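PDB 3V7D: cell division control protein 4 from Saccharomyces cerevisiae, which recognises phosphorylated target proteins, such as the CDK inhibitor SIC1, as the substrate-binding subunit of an SCF E3 ubiquitin ligase that marks them for proteasomal degradation. Local coordinates for residues B[200-205]-B[220-225]; B[206-211]-B[274-279]; B[409-414]-B[433-438]; B[428-433]-B[448-453]. The protein carries 1 engineered substitution. All blocks are in the same frame, centred on the assembly; numbering follows the deposited sequence.

Interaction 1 (B[200-205]-B[220-225]); sequences EGHNST and IVTGSR. Unlike the reference sequence in segment 200-205: E200 (reference Lys).
H202 meets strand 218-224 in two ways, by the edge of its ring at T222 and by a ring face at S224. NE2 lies 2.6 Å from T222 OG1, which sits in the imidazole plane, and the two atoms share a nearly straight hydrogen bond (162°). Across one face comes S224 CB, 3.2 Å from H202 ND1. That nitrogen is also hydrogen-bonded to D226, so the ring is gripped at both nitrogens and its rotation is fixed. T222 OG1 in turn bonds to W232 NE1. The resulting chain of Asp, His, Thr and Trp is the structural tetrad of a WD repeat, with H202 following G201 as the GH pair.

The other focus is the carbonyl of T205. With S224 OG turned anti to the backbone N (chi1 164°), the hydroxyl reaches T205 O at 2.9 Å from above the carbonyl plane, whereas R225 N approaches the same oxygen, also at 2.9 Å, nearly in line with the C=O bond. T205 N and the R225 guanidinium bond to the bound peptide, which places this tetrad beside the substrate site.

Within the WD 3 repeat, the contact ties the loop that crosses from strand 194-199 of one blade to 206-213 of the next onto the end of strand 218-224, which has strands 206-213 and 229-233 as its neighbours.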
loop_
_atom_site.group_PDB
_atom_site.type_symbol
_atom_site.label_atom_id
_atom_site.label_comp_id
_atom_site.label_asym_id
_atom_site.label_seq_id
_atom_site.Cartn_x
_atom_site.Cartn_y
_atom_site.Cartn_z
ATOM N N GLU B 200 -25.268 -24.237 -11.408
ATOM C CA GLU B 200 -24.720 -25.575 -11.570
ATOM C C GLU B 200 -24.033 -25.671 -12.925
ATOM O O GLU B 200 -24.281 -24.853 -13.813
ATOM C CB GLU B 200 -25.817 -26.636 -11.428
ATOM C CG GLU B 200 -26.521 -26.610 -10.073
ATOM C CD GLU B 200 -27.500 -27.757 -9.884
ATOM O OE1 GLU B 200 -27.452 -28.725 -10.672
ATOM O OE2 GLU B 200 -28.320 -27.690 -8.944
ATOM N N GLY B 201 -23.161 -26.659 -13.080
ATOM C CA GLY B 201 -22.426 -26.822 -14.320
ATOM C C GLY B 201 -21.128 -27.576 -14.121
ATOM O O GLY B 201 -20.793 -28.463 -14.908
ATOM N N HIS B 202 -20.391 -27.218 -13.073
ATOM C CA HIS B 202 -19.166 -27.927 -12.723
ATOM C C HIS B 202 -19.471 -29.388 -12.412
ATOM O O HIS B 202 -20.488 -29.702 -11.794
ATOM C CB HIS B 202 -18.471 -27.270 -11.527
ATOM C CG HIS B 202 -17.629 -26.086 -11.890
ATOM N ND1 HIS B 202 -16.533 -26.180 -12.720
ATOM C CD2 HIS B 202 -17.717 -24.783 -11.530
ATOM C CE1 HIS B 202 -15.984 -24.987 -12.857
ATOM N NE2 HIS B 202 -16.683 -24.121 -12.146
ATOM N N ASN B 203 -18.589 -30.277 -12.849
ATOM C CA ASN B 203 -18.795 -31.703 -12.644
ATOM C C ASN B 203 -18.006 -32.221 -11.453
ATOM O O ASN B 203 -17.936 -33.428 -11.214
ATOM C CB ASN B 203 -18.440 -32.482 -13.911
ATOM C CG ASN B 203 -19.381 -32.175 -15.063
ATOM O OD1 ASN B 203 -18.951 -31.775 -16.143
ATOM N ND2 ASN B 203 -20.677 -32.353 -14.830
ATOM N N SER B 204 -17.418 -31.292 -10.708
ATOM C CA SER B 204 -16.636 -31.630 -9.528
ATOM C C SER B 204 -16.543 -30.427 -8.587
ATOM O O SER B 204 -17.143 -29.382 -8.846
ATOM C CB SER B 204 -15.243 -32.112 -9.937
ATOM O OG SER B 204 -14.541 -32.642 -8.828
ATOM N N THR B 205 -15.799 -30.586 -7.495
ATOM C CA THR B 205 -15.675 -29.546 -6.471
ATOM C C THR B 205 -15.161 -28.222 -7.028
ATOM O O THR B 205 -14.160 -28.190 -7.743
ATOM C CB THR B 205 -14.728 -29.993 -5.332
ATOM O OG1 THR B 205 -15.355 -31.021 -4.557
ATOM C CG2 THR B 205 -14.382 -28.819 -4.421
ATOM N N ILE B 220 -17.869 -13.724 -12.874
ATOM C CA ILE B 220 -17.343 -14.709 -11.941
ATOM C C ILE B 220 -16.553 -15.763 -12.708
ATOM O O ILE B 220 -17.001 -16.247 -13.747
ATOM C CB ILE B 220 -18.470 -15.415 -11.171
ATOM C CG1 ILE B 220 -19.438 -14.395 -10.576
ATOM C CG2 ILE B 220 -17.894 -16.311 -10.090
ATOM C CD1 ILE B 220 -20.667 -15.028 -9.957
ATOM N N VAL B 221 -15.376 -16.109 -12.201
ATOM C CA VAL B 221 -14.553 -17.157 -12.792
ATOM C C VAL B 221 -14.262 -18.211 -11.733
ATOM O O VAL B 221 -13.692 -17.901 -10.689
ATOM C CB VAL B 221 -13.220 -16.598 -13.316
ATOM C CG1 VAL B 221 -12.484 -17.654 -14.130
ATOM C CG2 VAL B 221 -13.462 -15.354 -14.149
ATOM N N THR B 222 -14.651 -19.453 -11.998
ATOM C CA THR B 222 -14.539 -20.507 -10.994
ATOM C C THR B 222 -13.705 -21.688 -11.472
ATOM O O THR B 222 -14.014 -22.305 -12.490
ATOM C CB THR B 222 -15.931 -21.022 -10.553
ATOM O OG1 THR B 222 -16.636 -21.546 -11.688
ATOM C CG2 THR B 222 -16.744 -19.899 -9.932
ATOM N N GLY B 223 -12.651 -22.002 -10.726
ATOM C CA GLY B 223 -11.823 -23.159 -11.017
ATOM C C GLY B 223 -12.304 -24.373 -10.243
ATOM O O GLY B 223 -12.732 -24.257 -9.093
ATOM N N SER B 224 -12.232 -25.542 -10.872
ATOM C CA SER B 224 -12.762 -26.757 -10.266
ATOM C C SER B 224 -11.828 -27.949 -10.393
ATOM O O SER B 224 -10.881 -27.936 -11.177
ATOM C CB SER B 224 -14.123 -27.102 -10.880
ATOM O OG SER B 224 -14.505 -28.441 -10.595
ATOM N N ARG B 225 -12.120 -28.987 -9.614
ATOM C CA ARG B 225 -11.406 -30.254 -9.706
ATOM C C ARG B 225 -11.788 -31.046 -10.958
ATOM O O ARG B 225 -11.302 -32.157 -11.159
ATOM C CB ARG B 225 -11.659 -31.099 -8.458
ATOM C CG ARG B 225 -10.981 -30.565 -7.221
ATOM C CD ARG B 225 -11.207 -31.470 -6.032
ATOM N NE ARG B 225 -10.218 -31.221 -4.988
ATOM C CZ ARG B 225 -10.211 -31.829 -3.807
ATOM N NH1 ARG B 225 -11.149 -32.721 -3.511
ATOM N NH2 ARG B 225 -9.268 -31.543 -2.920
#

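Interaction 2 (B[206-211]-B[274-279]); sequences VRCLDI and RTVSGH
R207 lays its guanidinium on that of R274, the planes 26° apart and the centres separated by 3.6 Å. NH2 of R207 stands over the middle of the R274 group, 3.0 Å from its CZ. Each arginine leaves the backbone with CG anti to N and then bends at chi2, and this shared bend lets one guanidinium lie over the other. Both belong to classic beta bulges, R207 and C208 facing G223, R274 and T275 facing G286.

Next in line, C208 packs its SG against V276 CG1 at 3.6 Å, and the same methyl reaches L209 C at 3.6 Å. D210 closes the row of contacts. Its OD2 accepts G278 N at 2.9 Å, on the anti side and tilted out of the carboxylate plane, while OD1 takes the neighbouring I211 N at 2.7 Å. Beyond it, a water lies 2.9 Å from both I211 O and G278 O.

These are the innermost strands of adjacent propeller blades, parallel to within 6°, joined by side chains and water instead of a continuous sheet. R207 NH2 bonds to a modified side chain of the bound peptide, and R274 packs on a modified side chain too. The stacked pair is consistent with a cationic surface for the phosphorylated substrate, whose charge would offset the arginines' proximity.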
loop_
_atom_site.group_PDB
_atom_site.type_symbol
_atom_site.label_atom_id
_atom_site.label_comp_id
_atom_site.label_asym_id
_atom_site.label_seq_id
_atom_site.Cartn_x
_atom_site.Cartn_y
_atom_site.Cartn_z
ATOM N N VAL B 206 -15.855 -27.133 -6.709
ATOM C CA VAL B 206 -15.357 -25.799 -7.025
ATOM C C VAL B 206 -14.233 -25.472 -6.049
ATOM O O VAL B 206 -14.474 -25.279 -4.861
ATOM C CB VAL B 206 -16.460 -24.730 -6.917
ATOM C CG1 VAL B 206 -15.920 -23.374 -7.335
ATOM C CG2 VAL B 206 -17.664 -25.112 -7.776
ATOM N N ARG B 207 -13.005 -25.420 -6.554
ATOM C CA ARG B 207 -11.826 -25.325 -5.694
ATOM C C ARG B 207 -11.392 -23.892 -5.403
ATOM O O ARG B 207 -10.844 -23.606 -4.340
ATOM C CB ARG B 207 -10.658 -26.095 -6.311
ATOM C CG ARG B 207 -9.483 -26.282 -5.374
ATOM C CD ARG B 207 -9.908 -27.023 -4.120
ATOM N NE ARG B 207 -8.800 -27.222 -3.192
ATOM C CZ ARG B 207 -8.432 -26.338 -2.270
ATOM N NH1 ARG B 207 -9.083 -25.187 -2.152
ATOM N NH2 ARG B 207 -7.413 -26.607 -1.464
ATOM N N CYS B 208 -11.635 -22.996 -6.351
ATOM C CA CYS B 208 -11.174 -21.620 -6.238
ATOM C C CYS B 208 -12.055 -20.730 -7.099
ATOM O O CYS B 208 -12.813 -21.232 -7.931
ATOM C CB CYS B 208 -9.719 -21.517 -6.706
ATOM S SG CYS B 208 -9.457 -22.017 -8.446
ATOM N N LEU B 209 -11.957 -19.417 -6.903
ATOM C CA LEU B 209 -12.722 -18.475 -7.718
ATOM C C LEU B 209 -12.248 -17.029 -7.578
ATOM O O LEU B 209 -11.631 -16.657 -6.579
ATOM C CB LEU B 209 -14.228 -18.586 -7.425
ATOM C CG LEU B 209 -14.839 -17.962 -6.171
ATOM C CD1 LEU B 209 -15.444 -16.614 -6.502
ATOM C CD2 LEU B 209 -15.898 -18.878 -5.585
ATOM N N ASP B 210 -12.536 -16.223 -8.596
ATOM C CA ASP B 210 -12.237 -14.796 -8.570
ATOM C C ASP B 210 -13.347 -14.039 -9.288
ATOM O O ASP B 210 -14.107 -14.627 -10.056
ATOM C CB ASP B 210 -10.897 -14.513 -9.252
ATOM C CG ASP B 210 -10.274 -13.199 -8.801
ATOM O OD1 ASP B 210 -10.962 -12.401 -8.124
ATOM O OD2 ASP B 210 -9.092 -12.965 -9.130
ATOM N N ILE B 211 -13.438 -12.737 -9.033
ATOM C CA ILE B 211 -14.396 -11.882 -9.724
ATOM C C ILE B 211 -13.670 -10.733 -10.406
ATOM O O ILE B 211 -12.876 -10.032 -9.776
ATOM C CB ILE B 211 -15.438 -11.291 -8.762
ATOM C CG1 ILE B 211 -16.179 -12.403 -8.015
ATOM C CG2 ILE B 211 -16.423 -10.406 -9.522
ATOM C CD1 ILE B 211 -17.194 -11.886 -7.015
ATOM N N ARG B 274 -6.321 -25.338 -9.191
ATOM C CA ARG B 274 -6.071 -25.080 -7.780
ATOM C C ARG B 274 -6.181 -23.604 -7.414
ATOM O O ARG B 274 -6.610 -23.262 -6.315
ATOM C CB ARG B 274 -4.680 -25.599 -7.406
ATOM C CG ARG B 274 -4.330 -25.461 -5.938
ATOM C CD ARG B 274 -5.348 -26.167 -5.058
ATOM N NE ARG B 274 -4.901 -26.216 -3.672
ATOM C CZ ARG B 274 -5.087 -25.237 -2.794
ATOM N NH1 ARG B 274 -5.724 -24.132 -3.155
ATOM N NH2 ARG B 274 -4.642 -25.368 -1.550
ATOM N N THR B 275 -5.790 -22.732 -8.333
ATOM C CA THR B 275 -5.733 -21.309 -8.034
ATOM C C THR B 275 -6.112 -20.463 -9.244
ATOM O O THR B 275 -5.905 -20.868 -10.387
ATOM C CB THR B 275 -4.331 -20.902 -7.549
ATOM O OG1 THR B 275 -4.265 -19.479 -7.409
ATOM C CG2 THR B 275 -3.274 -21.362 -8.546
ATOM N N VAL B 276 -6.669 -19.288 -8.984
ATOM C CA VAL B 276 -7.091 -18.395 -10.052
ATOM C C VAL B 276 -6.928 -16.933 -9.621
ATOM O O VAL B 276 -7.192 -16.579 -8.471
ATOM C CB VAL B 276 -8.547 -18.688 -10.472
ATOM C CG1 VAL B 276 -9.493 -18.474 -9.304
ATOM C CG2 VAL B 276 -8.956 -17.834 -11.653
ATOM N N SER B 277 -6.471 -16.094 -10.542
ATOM C CA SER B 277 -6.246 -14.683 -10.252
ATOM C C SER B 277 -6.472 -13.867 -11.515
ATOM O O SER B 277 -5.829 -14.108 -12.534
ATOM C CB SER B 277 -4.819 -14.469 -9.736
ATOM O OG SER B 277 -4.520 -13.090 -9.589
ATOM N N GLY B 278 -7.386 -12.906 -11.454
ATOM C CA GLY B 278 -7.705 -12.118 -12.630
ATOM C C GLY B 278 -7.899 -10.632 -12.395
ATOM O O GLY B 278 -8.100 -10.185 -11.267
ATOM N N HIS B 279 -7.833 -9.870 -13.481
ATOM C CA HIS B 279 -8.133 -8.445 -13.465
ATOM C C HIS B 279 -8.538 -8.022 -14.871
ATOM O O HIS B 279 -7.870 -8.371 -15.847
ATOM C CB HIS B 279 -6.922 -7.637 -13.002
ATOM C CG HIS B 279 -7.154 -6.158 -12.988
ATOM N ND1 HIS B 279 -7.521 -5.473 -11.848
ATOM C CD2 HIS B 279 -7.076 -5.234 -13.975
ATOM C CE1 HIS B 279 -7.655 -4.190 -12.134
ATOM N NE2 HIS B 279 -7.391 -4.018 -13.417
HETATM O O HOH W 1 -10.120 -9.448 -9.296
#

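Interaction 3 (B[409-414]-B[433-438]); sequences GSENQF and ADQIWS
I436 fills the middle of this contact. Its CB comes to 3.9 Å from CA of G409, a closeness that the bare glycine permits, and its CG1 lies 3.4 Å from Q413 O. CD1 extends to the ring of F414, 3.9 Å from CD1 of that ring, the two side chains crossing at about a right angle. F414 is brought beside the isoleucine by having CG anti to the backbone N (chi1 -177°). Beside this apolar patch, N412 N donates to D434 O at 2.9 Å (155°), reaching it from above the carbonyl plane, and E411 CA makes a CA-H...O contact of 3.4 Å with the same oxygen.

What presents these groups is the type II turn from S410 to Q413, a tight hairpin between strands 405-410 and 413-418. S410 OG holds the turn's base by bonds to H390 and S394. On the other side, D434 and Q435 form a classic beta bulge opposite E451. A water 3.0 Å from N412 OD1 and 2.8 Å from A433 O spans the outer margin.

The chemistry is therefore divided: an apolar isoleucine seals the blade interface inside, while one backbone hydrogen bond and water bridges link the more exposed hairpin tip.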
loop_
_atom_site.group_PDB
_atom_site.type_symbol
_atom_site.label_atom_id
_atom_site.label_comp_id
_atom_site.label_asym_id
_atom_site.label_seq_id
_atom_site.Cartn_x
_atom_site.Cartn_y
_atom_site.Cartn_z
ATOM N N GLY B 409 0.746 -16.903 10.192
ATOM C CA GLY B 409 0.192 -17.900 11.084
ATOM C C GLY B 409 0.564 -19.328 10.735
ATOM O O GLY B 409 0.721 -19.695 9.564
ATOM N N SER B 410 0.708 -20.139 11.774
ATOM C CA SER B 410 0.925 -21.572 11.620
ATOM C C SER B 410 0.583 -22.219 12.950
ATOM O O SER B 410 0.167 -21.533 13.883
ATOM C CB SER B 410 2.376 -21.871 11.253
ATOM O OG SER B 410 3.249 -21.558 12.323
ATOM N N GLU B 411 0.760 -23.531 13.039
ATOM C CA GLU B 411 0.450 -24.259 14.259
ATOM C C GLU B 411 1.139 -23.636 15.469
ATOM O O GLU B 411 2.363 -23.489 15.491
ATOM C CB GLU B 411 0.848 -25.726 14.110
ATOM C CG GLU B 411 0.484 -26.583 15.303
ATOM C CD GLU B 411 0.694 -28.059 15.032
ATOM O OE1 GLU B 411 -0.187 -28.681 14.398
ATOM O OE2 GLU B 411 1.746 -28.593 15.445
ATOM N N ASN B 412 0.329 -23.241 16.450
ATOM C CA ASN B 412 0.801 -22.626 17.692
ATOM C C ASN B 412 1.485 -21.268 17.544
ATOM O O ASN B 412 2.016 -20.733 18.520
ATOM C CB ASN B 412 1.711 -23.583 18.467
ATOM C CG ASN B 412 0.985 -24.825 18.934
ATOM O OD1 ASN B 412 -0.161 -24.758 19.382
ATOM N ND2 ASN B 412 1.646 -25.972 18.826
ATOM N N GLN B 413 1.468 -20.701 16.342
ATOM C CA GLN B 413 2.165 -19.433 16.118
ATOM C C GLN B 413 1.354 -18.378 15.370
ATOM O O GLN B 413 0.717 -18.656 14.353
ATOM C CB GLN B 413 3.494 -19.658 15.394
ATOM C CG GLN B 413 4.527 -20.415 16.208
ATOM C CD GLN B 413 5.936 -19.921 15.945
ATOM O OE1 GLN B 413 6.143 -18.957 15.205
ATOM N NE2 GLN B 413 6.912 -20.570 16.560
ATOM N N PHE B 414 1.408 -17.158 15.885
ATOM C CA PHE B 414 0.761 -16.015 15.267
ATOM C C PHE B 414 1.706 -14.837 15.467
ATOM O O PHE B 414 1.886 -14.361 16.588
ATOM C CB PHE B 414 -0.594 -15.764 15.931
ATOM C CG PHE B 414 -1.381 -14.634 15.322
ATOM C CD1 PHE B 414 -2.100 -14.821 14.153
ATOM C CD2 PHE B 414 -1.428 -13.392 15.941
ATOM C CE1 PHE B 414 -2.837 -13.787 13.597
ATOM C CE2 PHE B 414 -2.160 -12.350 15.391
ATOM C CZ PHE B 414 -2.869 -12.549 14.217
ATOM N N ALA B 433 -4.288 -19.836 20.615
ATOM C CA ALA B 433 -4.701 -20.493 19.378
ATOM C C ALA B 433 -3.820 -21.714 19.093
ATOM O O ALA B 433 -2.621 -21.690 19.362
ATOM C CB ALA B 433 -4.652 -19.511 18.212
ATOM N N ASP B 434 -4.423 -22.779 18.565
ATOM C CA ASP B 434 -3.677 -23.976 18.182
ATOM C C ASP B 434 -3.338 -23.930 16.695
ATOM O O ASP B 434 -2.275 -24.388 16.275
ATOM C CB ASP B 434 -4.481 -25.244 18.482
ATOM C CG ASP B 434 -4.659 -25.490 19.968
ATOM O OD1 ASP B 434 -3.713 -25.218 20.739
ATOM O OD2 ASP B 434 -5.748 -25.960 20.363
ATOM N N GLN B 435 -4.257 -23.384 15.903
ATOM C CA GLN B 435 -4.026 -23.187 14.477
ATOM C C GLN B 435 -4.536 -21.817 14.058
ATOM O O GLN B 435 -5.491 -21.296 14.638
ATOM C CB GLN B 435 -4.740 -24.262 13.652
ATOM C CG GLN B 435 -4.358 -25.685 13.999
ATOM C CD GLN B 435 -3.122 -26.162 13.265
ATOM O OE1 GLN B 435 -2.500 -25.412 12.508
ATOM N NE2 GLN B 435 -2.762 -27.426 13.480
ATOM N N ILE B 436 -3.890 -21.233 13.056
ATOM C CA ILE B 436 -4.387 -20.014 12.435
ATOM C C ILE B 436 -4.788 -20.365 11.013
ATOM O O ILE B 436 -3.931 -20.614 10.172
ATOM C CB ILE B 436 -3.312 -18.917 12.390
ATOM C CG1 ILE B 436 -2.597 -18.812 13.741
ATOM C CG2 ILE B 436 -3.932 -17.582 11.971
ATOM C CD1 ILE B 436 -3.491 -18.353 14.868
ATOM N N TRP B 437 -6.089 -20.404 10.746
ATOM C CA TRP B 437 -6.563 -20.849 9.442
ATOM C C TRP B 437 -6.512 -19.737 8.402
ATOM O O TRP B 437 -6.184 -19.975 7.244
ATOM C CB TRP B 437 -7.977 -21.428 9.542
ATOM C CG TRP B 437 -8.057 -22.635 10.431
ATOM C CD1 TRP B 437 -8.839 -22.789 11.541
ATOM C CD2 TRP B 437 -7.310 -23.852 10.296
ATOM N NE1 TRP B 437 -8.631 -24.029 12.096
ATOM C CE2 TRP B 437 -7.696 -24.698 11.353
ATOM C CE3 TRP B 437 -6.355 -24.307 9.380
ATOM C CZ2 TRP B 437 -7.162 -25.973 11.519
ATOM C CZ3 TRP B 437 -5.824 -25.573 9.548
ATOM C CH2 TRP B 437 -6.230 -26.392 10.609
ATOM N N SER B 438 -6.830 -18.520 8.819
ATOM C CA SER B 438 -6.856 -17.406 7.888
ATOM C C SER B 438 -6.651 -16.091 8.622
ATOM O O SER B 438 -7.226 -15.874 9.686
ATOM C CB SER B 438 -8.179 -17.386 7.122
ATOM O OG SER B 438 -8.156 -16.402 6.106
HETATM O O HOH W 2 -1.790 -21.047 16.233
HETATM O O HOH W 3 -1.585 -23.193 21.459
#

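Interaction 4 (B[428-433]-B[448-453]); sequences NILKDA and AAVEKD
A448 meets L430 where the last blade of the eight-bladed WD40 propeller is covered by the loop that leads into it. CB of A448 lies 4.0 Å from CD1 of L430. This is a methyl-to-methyl contact, and F414 of the preceding blade touches both residues, so the three apolar groups are packed together between the sheets.

Two residues on, V450 points to the same side. Its CG1 is 4.3 Å from L430 CD1, and its CB lies 4.1 Å from CB of A433. L430 and A433 are the two ends of a type I turn, closed by a bond from A433 N to L430 O. From these ends L430 reaches both A448 and V450 of strand 445-452, and A433 meets V450 alone of the two.

E451 sends its side chain the other way and contributes its backbone, its O lying 3.6 Å from A433 C, just before the sheet pairing of E451 with D434 begins.

K452 then runs its aliphatic chain across D432 at about a right angle, with CD 3.3 Å from D432 OD2. The acid's other oxygen, OD1, forms a salt bridge with R114 of strand 113-118, the first strand of the propeller, which completes this blade and closes the ring. The lysine ammonium goes instead to D453: after an extended chain, K452 turns at chi4 (57°), and NZ approaches D453 OD2 at 3.3 Å from above the carboxylate plane, forming a salt bridge while D432 OD2 stays 4.1 Å from NZ.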
loop_
_atom_site.group_PDB
_atom_site.type_symbol
_atom_site.label_atom_id
_atom_site.label_comp_id
_atom_site.label_asym_id
_atom_site.label_seq_id
_atom_site.Cartn_x
_atom_site.Cartn_y
_atom_site.Cartn_z
ATOM N N ASN B 428 2.825 -13.274 20.698
ATOM C CA ASN B 428 1.932 -13.939 21.650
ATOM C C ASN B 428 0.490 -13.438 21.747
ATOM O O ASN B 428 -0.255 -13.867 22.628
ATOM C CB ASN B 428 2.567 -13.957 23.041
ATOM C CG ASN B 428 3.803 -14.828 23.096
ATOM O OD1 ASN B 428 3.723 -16.044 22.913
ATOM N ND2 ASN B 428 4.954 -14.213 23.333
ATOM N N ILE B 429 0.096 -12.539 20.852
ATOM C CA ILE B 429 -1.244 -11.958 20.909
ATOM C C ILE B 429 -2.351 -13.017 20.863
ATOM O O ILE B 429 -3.336 -12.929 21.599
ATOM C CB ILE B 429 -1.455 -10.895 19.807
ATOM C CG1 ILE B 429 -0.490 -9.728 20.027
ATOM C CG2 ILE B 429 -2.876 -10.383 19.841
ATOM C CD1 ILE B 429 -0.711 -8.562 19.115
ATOM N N LEU B 430 -2.174 -14.024 20.012
ATOM C CA LEU B 430 -3.125 -15.130 19.922
ATOM C C LEU B 430 -2.469 -16.427 20.391
ATOM O O LEU B 430 -2.593 -17.474 19.753
ATOM C CB LEU B 430 -3.653 -15.277 18.492
ATOM C CG LEU B 430 -4.450 -14.083 17.964
ATOM C CD1 LEU B 430 -4.947 -14.344 16.542
ATOM C CD2 LEU B 430 -5.615 -13.765 18.895
ATOM N N LYS B 431 -1.769 -16.335 21.516
ATOM C CA LYS B 431 -1.008 -17.447 22.078
ATOM C C LYS B 431 -1.856 -18.705 22.299
ATOM O O LYS B 431 -1.377 -19.820 22.100
ATOM C CB LYS B 431 -0.351 -17.013 23.394
ATOM C CG LYS B 431 0.532 -18.062 24.062
ATOM C CD LYS B 431 1.204 -17.480 25.300
ATOM C CE LYS B 431 1.888 -18.551 26.141
ATOM N NZ LYS B 431 2.949 -19.265 25.375
ATOM N N ASP B 432 -3.114 -18.527 22.694
ATOM C CA ASP B 432 -3.970 -19.667 23.025
ATOM C C ASP B 432 -4.504 -20.407 21.796
ATOM O O ASP B 432 -5.094 -21.480 21.919
ATOM C CB ASP B 432 -5.117 -19.248 23.959
ATOM C CG ASP B 432 -6.096 -18.293 23.297
ATOM O OD1 ASP B 432 -5.716 -17.637 22.303
ATOM O OD2 ASP B 432 -7.244 -18.194 23.777
ATOM N N ALA B 433 -4.288 -19.836 20.615
ATOM C CA ALA B 433 -4.701 -20.493 19.378
ATOM C C ALA B 433 -3.820 -21.714 19.093
ATOM O O ALA B 433 -2.621 -21.690 19.362
ATOM C CB ALA B 433 -4.652 -19.511 18.212
ATOM N N ALA B 448 -8.636 -12.877 12.400
ATOM C CA ALA B 448 -8.089 -14.216 12.208
ATOM C C ALA B 448 -9.079 -15.317 12.569
ATOM O O ALA B 448 -9.694 -15.298 13.638
ATOM C CB ALA B 448 -6.791 -14.388 12.990
ATOM N N ALA B 449 -9.226 -16.269 11.654
ATOM C CA ALA B 449 -9.993 -17.482 11.902
ATOM C C ALA B 449 -9.039 -18.503 12.503
ATOM O O ALA B 449 -8.043 -18.876 11.880
ATOM C CB ALA B 449 -10.579 -18.003 10.611
ATOM N N VAL B 450 -9.328 -18.935 13.725
ATOM C CA VAL B 450 -8.410 -19.805 14.442
ATOM C C VAL B 450 -9.087 -21.059 14.966
ATOM O O VAL B 450 -10.315 -21.183 14.947
ATOM C CB VAL B 450 -7.772 -19.088 15.648
ATOM C CG1 VAL B 450 -7.114 -17.794 15.215
ATOM C CG2 VAL B 450 -8.822 -18.829 16.724
ATOM N N GLU B 451 -8.260 -21.988 15.432
ATOM C CA GLU B 451 -8.729 -23.179 16.109
ATOM C C GLU B 451 -8.134 -23.196 17.507
ATOM O O GLU B 451 -6.951 -22.892 17.695
ATOM C CB GLU B 451 -8.309 -24.443 15.357
ATOM C CG GLU B 451 -8.639 -25.734 16.109
ATOM C CD GLU B 451 -8.064 -26.973 15.451
ATOM O OE1 GLU B 451 -8.167 -27.101 14.213
ATOM O OE2 GLU B 451 -7.505 -27.823 16.175
ATOM N N LYS B 452 -8.957 -23.541 18.488
ATOM C CA LYS B 452 -8.484 -23.692 19.855
ATOM C C LYS B 452 -9.261 -24.794 20.558
ATOM O O LYS B 452 -10.482 -24.715 20.693
ATOM C CB LYS B 452 -8.610 -22.377 20.621
ATOM C CG LYS B 452 -8.338 -22.503 22.107
ATOM C CD LYS B 452 -8.433 -21.149 22.799
ATOM C CE LYS B 452 -8.704 -21.301 24.294
ATOM N NZ LYS B 452 -7.676 -22.134 24.981
ATOM N N ASP B 453 -8.540 -25.827 20.982
ATOM C CA ASP B 453 -9.126 -26.964 21.687
ATOM C C ASP B 453 -10.291 -27.599 20.938
ATOM O O ASP B 453 -11.356 -27.820 21.510
ATOM C CB ASP B 453 -9.558 -26.559 23.098
ATOM C CG ASP B 453 -8.387 -26.140 23.963
ATOM O OD1 ASP B 453 -7.267 -26.646 23.734
ATOM O OD2 ASP B 453 -8.586 -25.304 24.870
#

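Overall arrangement
The four contacts form two clusters on one WD40 propeller. Interactions 1 and 2 have centres 10 Å apart and meet in a single sheet, where strands 206-213 and 218-224 are neighbours; their segments alternate along the chain. Interactions 3 and 4, only 6 Å apart between centres, share A433 and the pairing of strands 435-442 and 445-452, again with alternating segments. The first cluster precedes the second in sequence, with centres 24 to 33 Å apart and no touch between them. Interactions 1 and 2 contribute residues to the peptide-binding site, whereas 3 joins the final blade to the one before, and 4 packs the loop between them on that final blade, near the closure of the ring.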